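Side-chain contact in SAM dependent methyltransferase (Agrobacterium tumefaciens, PDB 2IGT), which binds S-adenosylmethionine and probably transfers its methyl group to a substrate that remains to be identified: residues A171-A176 with A198-A203. Sequence-based numbering, arbitrary orientation.
Sequences AAAAGA and AGLEQA
Leu200 reaches Ala173 because its CG stands anti to its own carbonyl carbon, beside the backbone N (chi1 -68°), and chi2 near 167° then splays the two methyls against the last turn of helix 166-173. CD2 makes the closer approach, 4.0 Å from Ala173 CA with the peptide N of that residue close by. Both branches also meet the Ala173 methyl: CD1 lies 4.3 Å from Ala173 CB, and CD2 is as near to it, so the leucine fork straddles one residue. Beside this, Ala172 and Ala203 meet methyl to methyl, their CB atoms 4.0 Å apart and each CB directed at the opposite segment. Ala172 and Ala173 carry only methyl groups, and the leucine CD2 sits close to the helix main chain; the contact is purely apolar and modest, burying 136 Å² in all.

Leu200 and Ala203 are the two ends of a type I beta turn, closed by Ala203 N to Leu200 O at 3.0 Å; the turn holds the two residues close together, and both point their CB at the helix. The side-chain amide NE2 of Gln195 also bonds to Leu200 O, tying the turn back to helix 185-198. Behind the contact, Ala172 leans on Val178 of strand 177-181.

Both helices finish alike, in Schellman motifs with Gly175 and Gly199 at positive phi; in the first, Ala176 N returns to Ala171 O at 3.0 Å. The arrangement joins two successive helix-to-strand connections, leading into the neighbouring parallel strands 177-181 and 205-208, as in the repeated beta-alpha units of the Rossmann-like fold of SAM-dependent methyltransferases.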
ATOM      1  N   ALA A 171      34.079   5.017  -0.991  1.00 18.30           N
ATOM      2  CA  ALA A 171      34.738   5.230   0.312  1.00 17.47           C
ATOM      3  C   ALA A 171      35.407   3.952   0.819  1.00 17.34           C
ATOM      4  O   ALA A 171      36.584   3.956   1.220  1.00 17.00           O
ATOM      5  CB  ALA A 171      33.757   5.797   1.346  1.00 17.19           C
ATOM      6  N   ALA A 172      34.668   2.850   0.774  1.00 17.56           N
ATOM      7  CA  ALA A 172      35.198   1.556   1.205  1.00 17.68           C
ATOM      8  C   ALA A 172      36.397   1.066   0.368  1.00 17.71           C
ATOM      9  O   ALA A 172      37.371   0.518   0.934  1.00 18.66           O
ATOM     10  CB  ALA A 172      34.071   0.500   1.249  1.00 17.88           C
ATOM     11  N   ALA A 173      36.361   1.281  -0.945  1.00 18.23           N
ATOM     12  CA  ALA A 173      37.493   0.906  -1.817  1.00 18.55           C
ATOM     13  C   ALA A 173      38.746   1.674  -1.417  1.00 18.89           C
ATOM     14  O   ALA A 173      39.852   1.143  -1.477  1.00 18.37           O
ATOM     15  CB  ALA A 173      37.179   1.170  -3.266  1.00 18.73           C
ATOM     16  N   ALA A 174      38.546   2.919  -0.984  1.00 18.94           N
ATOM     17  CA  ALA A 174      39.628   3.810  -0.564  1.00 19.00           C
ATOM     18  C   ALA A 174      40.129   3.565   0.864  1.00 19.34           C
ATOM     19  O   ALA A 174      41.118   4.191   1.302  1.00 19.70           O
ATOM     20  CB  ALA A 174      39.190   5.289  -0.754  1.00 18.77           C
ATOM     21  N   GLY A 175      39.483   2.654   1.589  1.00 18.39           N
ATOM     22  CA  GLY A 175      39.946   2.283   2.920  1.00 18.89           C
ATOM     23  C   GLY A 175      39.128   2.805   4.089  1.00 18.76           C
ATOM     24  O   GLY A 175      39.535   2.659   5.240  1.00 18.74           O
ATOM     25  N   ALA A 176      37.960   3.384   3.822  1.00 18.48           N
ATOM     26  CA  ALA A 176      37.125   3.907   4.906  1.00 18.53           C
ATOM     27  C   ALA A 176      36.300   2.825   5.605  1.00 18.69           C
ATOM     28  O   ALA A 176      35.957   1.802   5.014  1.00 18.08           O
ATOM     29  CB  ALA A 176      36.180   4.994   4.379  1.00 18.46           C
ATOM     30  N   ALA A 198      31.397  -5.305  -6.944  1.00 20.45           N
ATOM     31  CA  ALA A 198      32.592  -4.473  -6.839  1.00 20.49           C
ATOM     32  C   ALA A 198      33.776  -5.152  -6.144  1.00 20.66           C
ATOM     33  O   ALA A 198      34.879  -4.592  -6.112  1.00 21.11           O
ATOM     34  CB  ALA A 198      32.277  -3.150  -6.165  1.00 19.49           C
ATOM     35  N   GLY A 199      33.541  -6.330  -5.581  1.00 20.49           N
ATOM     36  CA  GLY A 199      34.591  -7.090  -4.920  1.00 21.41           C
ATOM     37  C   GLY A 199      34.875  -6.515  -3.554  1.00 21.84           C
ATOM     38  O   GLY A 199      36.009  -6.579  -3.062  1.00 21.30           O
ATOM     39  N   LEU A 200      33.848  -5.941  -2.936  1.00 21.66           N
ATOM     40  CA  LEU A 200      34.032  -5.277  -1.658  1.00 22.06           C
ATOM     41  C   LEU A 200      33.304  -5.985  -0.522  1.00 22.86           C
ATOM     42  O   LEU A 200      33.086  -5.384   0.531  1.00 23.06           O
ATOM     43  CB  LEU A 200      33.630  -3.785  -1.769  1.00 21.56           C
ATOM     44  CG  LEU A 200      34.553  -2.926  -2.659  1.00 20.44           C
ATOM     45  CD1 LEU A 200      33.907  -1.571  -2.973  1.00 20.42           C
ATOM     46  CD2 LEU A 200      35.913  -2.730  -1.964  1.00 21.20           C
ATOM     47  N   GLU A 201      32.968  -7.270  -0.709  1.00 23.94           N
ATOM     48  CA  GLU A 201      32.260  -8.050   0.337  1.00 25.60           C
ATOM     49  C   GLU A 201      32.950  -8.094   1.694  1.00 24.80           C
ATOM     50  O   GLU A 201      32.278  -8.148   2.732  1.00 25.69           O
ATOM     51  CB  GLU A 201      32.034  -9.501  -0.100  1.00 26.25           C
ATOM     52  CG  GLU A 201      30.911  -9.733  -1.091  1.00 28.41           C
ATOM     53  CD  GLU A 201      30.611 -11.226  -1.268  1.00 29.67           C
ATOM     54  OE1 GLU A 201      31.019 -11.794  -2.318  1.00 34.37           O
ATOM     55  OE2 GLU A 201      29.981 -11.821  -0.347  1.00 33.81           O
ATOM     56  N   GLN A 202      34.276  -8.086   1.697  0.60 24.49           N
ATOM     57  CA  GLN A 202      35.019  -8.133   2.947  0.60 24.43           C
ATOM     58  C   GLN A 202      35.265  -6.758   3.568  0.60 23.78           C
ATOM     59  O   GLN A 202      35.679  -6.681   4.723  0.60 23.24           O
ATOM     60  CB  GLN A 202      36.328  -8.926   2.786  0.60 24.81           C
ATOM     61  CG  GLN A 202      36.231 -10.411   3.200  0.60 26.69           C
ATOM     62  CD  GLN A 202      35.074 -11.148   2.534  0.60 28.68           C
ATOM     63  OE1 GLN A 202      34.039 -11.389   3.158  0.60 29.35           O
ATOM     64  NE2 GLN A 202      35.237 -11.490   1.257  0.60 30.02           N
ATOM     65  N   ALA A 203      34.997  -5.684   2.822  1.00 23.18           N
ATOM     66  CA  ALA A 203      35.269  -4.307   3.311  1.00 22.89           C
ATOM     67  C   ALA A 203      34.360  -3.926   4.486  1.00 22.44           C
ATOM     68  O   ALA A 203      33.239  -4.436   4.582  1.00 22.68           O
ATOM     69  CB  ALA A 203      35.155  -3.283   2.185  1.00 22.43           C
TER